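Local coordinates for uncharacterized conserved protein (Staphylococcus epidermidis, PDB 3FRM) that is of unknown function but carries a GNAT-type acetyltransferase domain, suggesting acyl transfer, and binds a sodium ion, at residues A[121-132]-A[159-170]. Numbering follows the deposited sequence.
With NA (sodium ion), chain G.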
# COMPACT_ATOMS: atom_id res chain seq x y z
N ILE A 121 16.09 10.74 20.25
CA ILE A 121 15.82 11.38 18.94
C ILE A 121 16.58 12.69 18.83
O ILE A 121 16.39 13.58 19.65
CB ILE A 121 14.32 11.69 18.72
CG1 ILE A 121 13.46 10.44 18.98
CG2 ILE A 121 14.08 12.24 17.29
CD1 ILE A 121 11.91 10.59 18.68
N GLN A 122 17.40 12.80 17.80
CA GLN A 122 18.34 13.91 17.68
C GLN A 122 18.13 14.62 16.35
O GLN A 122 17.85 13.96 15.34
CB GLN A 122 19.81 13.42 17.81
CG GLN A 122 20.16 12.77 19.16
CD GLN A 122 21.62 12.17 19.25
OE1 GLN A 122 22.52 12.42 18.42
NE2 GLN A 122 21.83 11.35 20.26
N LEU A 123 18.28 15.94 16.35
CA LEU A 123 18.46 16.70 15.10
C LEU A 123 19.77 16.29 14.48
O LEU A 123 20.75 16.12 15.20
CB LEU A 123 18.50 18.21 15.37
CG LEU A 123 17.16 18.93 15.15
CD1 LEU A 123 16.19 18.69 16.34
CD2 LEU A 123 17.41 20.43 14.93
N VAL A 124 19.83 16.13 13.17
CA VAL A 124 21.10 15.68 12.61
C VAL A 124 22.08 16.84 12.40
O VAL A 124 21.70 17.93 12.03
CB VAL A 124 20.95 14.80 11.34
CG1 VAL A 124 19.78 13.85 11.50
CG2 VAL A 124 20.80 15.63 10.09
N SER A 125 23.34 16.59 12.68
CA SER A 125 24.34 17.59 12.42
C SER A 125 25.54 16.84 11.95
O SER A 125 25.50 15.59 11.84
CB SER A 125 24.70 18.33 13.69
OG SER A 125 25.11 17.38 14.66
N SER A 126 26.63 17.59 11.73
CA SER A 126 27.89 17.04 11.25
C SER A 126 28.24 15.88 12.16
O SER A 126 28.97 14.98 11.77
CB SER A 126 28.97 18.10 11.30
OG SER A 126 29.28 18.46 12.65
N ASN A 127 27.68 15.90 13.37
CA ASN A 127 28.08 14.98 14.43
C ASN A 127 27.47 13.63 14.30
O ASN A 127 28.05 12.62 14.67
CB ASN A 127 27.71 15.56 15.79
CG ASN A 127 28.66 16.67 16.23
OD1 ASN A 127 29.58 17.07 15.49
ND2 ASN A 127 28.45 17.16 17.44
N ASN A 128 26.26 13.60 13.78
CA ASN A 128 25.58 12.34 13.64
C ASN A 128 25.13 12.06 12.24
O ASN A 128 24.53 11.03 12.02
CB ASN A 128 24.41 12.23 14.64
CG ASN A 128 23.37 13.31 14.44
OD1 ASN A 128 23.35 14.02 13.43
ND2 ASN A 128 22.53 13.46 15.41
N ILE A 129 25.47 12.92 11.27
CA ILE A 129 25.01 12.75 9.87
C ILE A 129 25.21 11.37 9.26
O ILE A 129 24.41 10.93 8.39
CB ILE A 129 25.62 13.82 8.89
CG1 ILE A 129 25.05 13.67 7.47
CG2 ILE A 129 27.12 13.67 8.77
CD1 ILE A 129 23.47 13.56 7.40
N ASN A 130 26.31 10.72 9.65
CA ASN A 130 26.65 9.38 9.16
C ASN A 130 25.70 8.31 9.71
O ASN A 130 25.45 7.29 9.04
CB ASN A 130 28.10 8.99 9.44
CG ASN A 130 29.10 9.55 8.40
OD1 ASN A 130 30.03 10.25 8.78
ND2 ASN A 130 28.91 9.26 7.10
N ASP A 131 25.17 8.51 10.92
CA ASP A 131 24.18 7.62 11.45
C ASP A 131 22.90 7.75 10.65
O ASP A 131 22.18 6.78 10.49
CB ASP A 131 23.85 7.94 12.93
CG ASP A 131 24.97 7.57 13.87
OD1 ASP A 131 25.03 8.22 14.94
OD2 ASP A 131 25.79 6.66 13.57
N TYR A 132 22.58 8.95 10.21
CA TYR A 132 21.39 9.15 9.42
C TYR A 132 21.56 8.34 8.11
O TYR A 132 20.73 7.52 7.74
CB TYR A 132 21.17 10.65 9.18
CG TYR A 132 20.14 10.97 8.13
CD1 TYR A 132 18.85 11.30 8.50
CD2 TYR A 132 20.47 10.98 6.75
CE1 TYR A 132 17.89 11.61 7.56
CE2 TYR A 132 19.47 11.29 5.74
CZ TYR A 132 18.17 11.60 6.19
OH TYR A 132 17.12 11.90 5.32
N TYR A 159 23.16 19.01 3.42
CA TYR A 159 22.37 18.91 4.65
C TYR A 159 22.39 20.12 5.60
O TYR A 159 21.36 20.40 6.21
CB TYR A 159 22.64 17.61 5.41
CG TYR A 159 23.92 17.63 6.18
CD1 TYR A 159 25.13 17.36 5.55
CD2 TYR A 159 23.93 17.93 7.56
CE1 TYR A 159 26.32 17.38 6.26
CE2 TYR A 159 25.13 17.96 8.30
CZ TYR A 159 26.33 17.68 7.64
OH TYR A 159 27.54 17.71 8.33
N ASN A 160 23.52 20.81 5.78
CA ASN A 160 23.46 22.14 6.43
C ASN A 160 22.77 23.05 5.45
O ASN A 160 21.56 23.20 5.46
CB ASN A 160 24.83 22.74 6.69
CG ASN A 160 25.81 21.76 7.22
OD1 ASN A 160 25.89 21.55 8.43
ND2 ASN A 160 26.62 21.18 6.32
N LEU A 161 23.57 23.67 4.60
CA LEU A 161 23.08 24.41 3.47
C LEU A 161 21.54 24.45 3.36
O LEU A 161 20.95 25.50 3.49
CB LEU A 161 23.76 23.89 2.19
CG LEU A 161 25.29 23.67 2.21
CD1 LEU A 161 25.78 22.57 3.22
CD2 LEU A 161 25.80 23.37 0.81
N ASP A 162 20.87 23.32 3.18
CA ASP A 162 19.42 23.33 2.99
C ASP A 162 18.54 23.50 4.25
O ASP A 162 18.94 23.32 5.42
CB ASP A 162 18.93 22.14 2.17
CG ASP A 162 18.76 20.84 2.99
OD1 ASP A 162 19.10 20.74 4.22
OD2 ASP A 162 18.25 19.89 2.36
N ASP A 163 17.30 23.81 3.97
CA ASP A 163 16.47 24.24 5.04
C ASP A 163 15.69 23.11 5.72
O ASP A 163 15.46 23.17 6.91
CB ASP A 163 15.66 25.46 4.60
CG ASP A 163 16.56 26.70 4.47
OD1 ASP A 163 17.34 26.99 5.43
OD2 ASP A 163 16.51 27.37 3.41
N ILE A 164 15.39 22.06 4.95
CA ILE A 164 15.01 20.74 5.44
C ILE A 164 15.75 20.35 6.72
O ILE A 164 16.97 20.47 6.79
CB ILE A 164 15.26 19.67 4.32
CG1 ILE A 164 14.53 20.08 3.04
CG2 ILE A 164 14.88 18.26 4.78
CD1 ILE A 164 14.49 19.02 1.92
N GLU A 165 14.99 19.93 7.74
CA GLU A 165 15.56 19.39 8.99
C GLU A 165 15.44 17.86 9.00
O GLU A 165 14.55 17.31 8.36
CB GLU A 165 14.91 19.99 10.23
CG GLU A 165 15.73 21.09 10.98
CD GLU A 165 17.23 21.14 10.64
OE1 GLU A 165 17.62 22.10 9.91
OE2 GLU A 165 18.02 20.25 11.07
N ARG A 166 16.36 17.18 9.71
CA ARG A 166 16.36 15.74 9.74
C ARG A 166 16.49 15.14 11.13
O ARG A 166 17.14 15.71 12.02
CB ARG A 166 17.45 15.21 8.82
CG ARG A 166 17.27 15.62 7.39
CD ARG A 166 18.59 15.54 6.67
NE ARG A 166 18.41 15.57 5.23
CZ ARG A 166 18.51 16.66 4.49
NH1 ARG A 166 18.82 17.83 5.04
NH2 ARG A 166 18.27 16.56 3.19
N LEU A 167 15.84 13.99 11.33
CA LEU A 167 15.94 13.27 12.59
C LEU A 167 16.56 11.86 12.52
O LEU A 167 16.35 11.16 11.56
CB LEU A 167 14.56 13.22 13.22
CG LEU A 167 14.04 14.62 13.52
CD1 LEU A 167 12.56 14.60 13.90
CD2 LEU A 167 14.88 15.33 14.58
N VAL A 168 17.32 11.45 13.53
CA VAL A 168 17.78 10.08 13.67
C VAL A 168 17.34 9.64 15.03
O VAL A 168 17.59 10.36 16.02
CB VAL A 168 19.35 9.96 13.65
CG1 VAL A 168 19.81 8.50 13.83
CG2 VAL A 168 19.91 10.49 12.39
N ALA A 169 16.68 8.48 15.09
CA ALA A 169 16.34 7.86 16.36
C ALA A 169 17.36 6.78 16.69
O ALA A 169 17.86 6.06 15.77
CB ALA A 169 14.97 7.26 16.31
N TYR A 170 17.67 6.68 18.00
CA TYR A 170 18.57 5.65 18.49
C TYR A 170 17.88 4.82 19.52
O TYR A 170 17.19 5.36 20.40
CB TYR A 170 19.84 6.23 19.14
CG TYR A 170 20.71 7.08 18.26
CD1 TYR A 170 21.98 6.63 17.86
CD2 TYR A 170 20.29 8.35 17.84
CE1 TYR A 170 22.81 7.40 17.04
CE2 TYR A 170 21.12 9.13 17.01
CZ TYR A 170 22.39 8.65 16.64
OH TYR A 170 23.22 9.43 15.87
NA NA G . 19.43 21.84 6.84
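V168 sits at the middle of this contact, its CG2 3.5 Å from both V124 CG1 and Y132 CB, while its backbone pairs with Q122. The two bonds of that antiparallel pair, Q122 N to V168 O (3.0 Å) and V168 N to Q122 O, are nearly straight; V124 N to R166 O follows, more bent at 147°. On the same face, R166 sets CG anti to its carbonyl carbon (chi1 -60°) and runs extended to NE, sliding CD over one face of the Y132 ring, toward the rim. On the other face of the sheet L167 CD2 lies 4.0 Å from L123 CD1, and Y211 of helix 204-216 packs against both leucines. Strand 120-123 is an outermost strand of the chain's long mixed sheet, antiparallel to 165-171 of the GNAT domain, and leads into helix 129-136, which packs on the face bearing V168. That helix brings D131 OD1 to the ring edge of Y170, whose OH donates to it; the modelled 2.4 Å is too short to take at face value. I129 CG1 stands almost centrally over the Y159 ring in a CH-pi contact, 7° off the normal. Further out, N128 ND2 donates to L123 O and Q122 OE1, its OD1 accepting from S125 N, which braces the turn; Q122 NE2 bonds to D120. D162 OD1 forms a salt bridge with R166 NH1 (3.0 Å) through its syn lone pair and also binds sodium, alongside carbonyls of Y159, N160, D162 and I164.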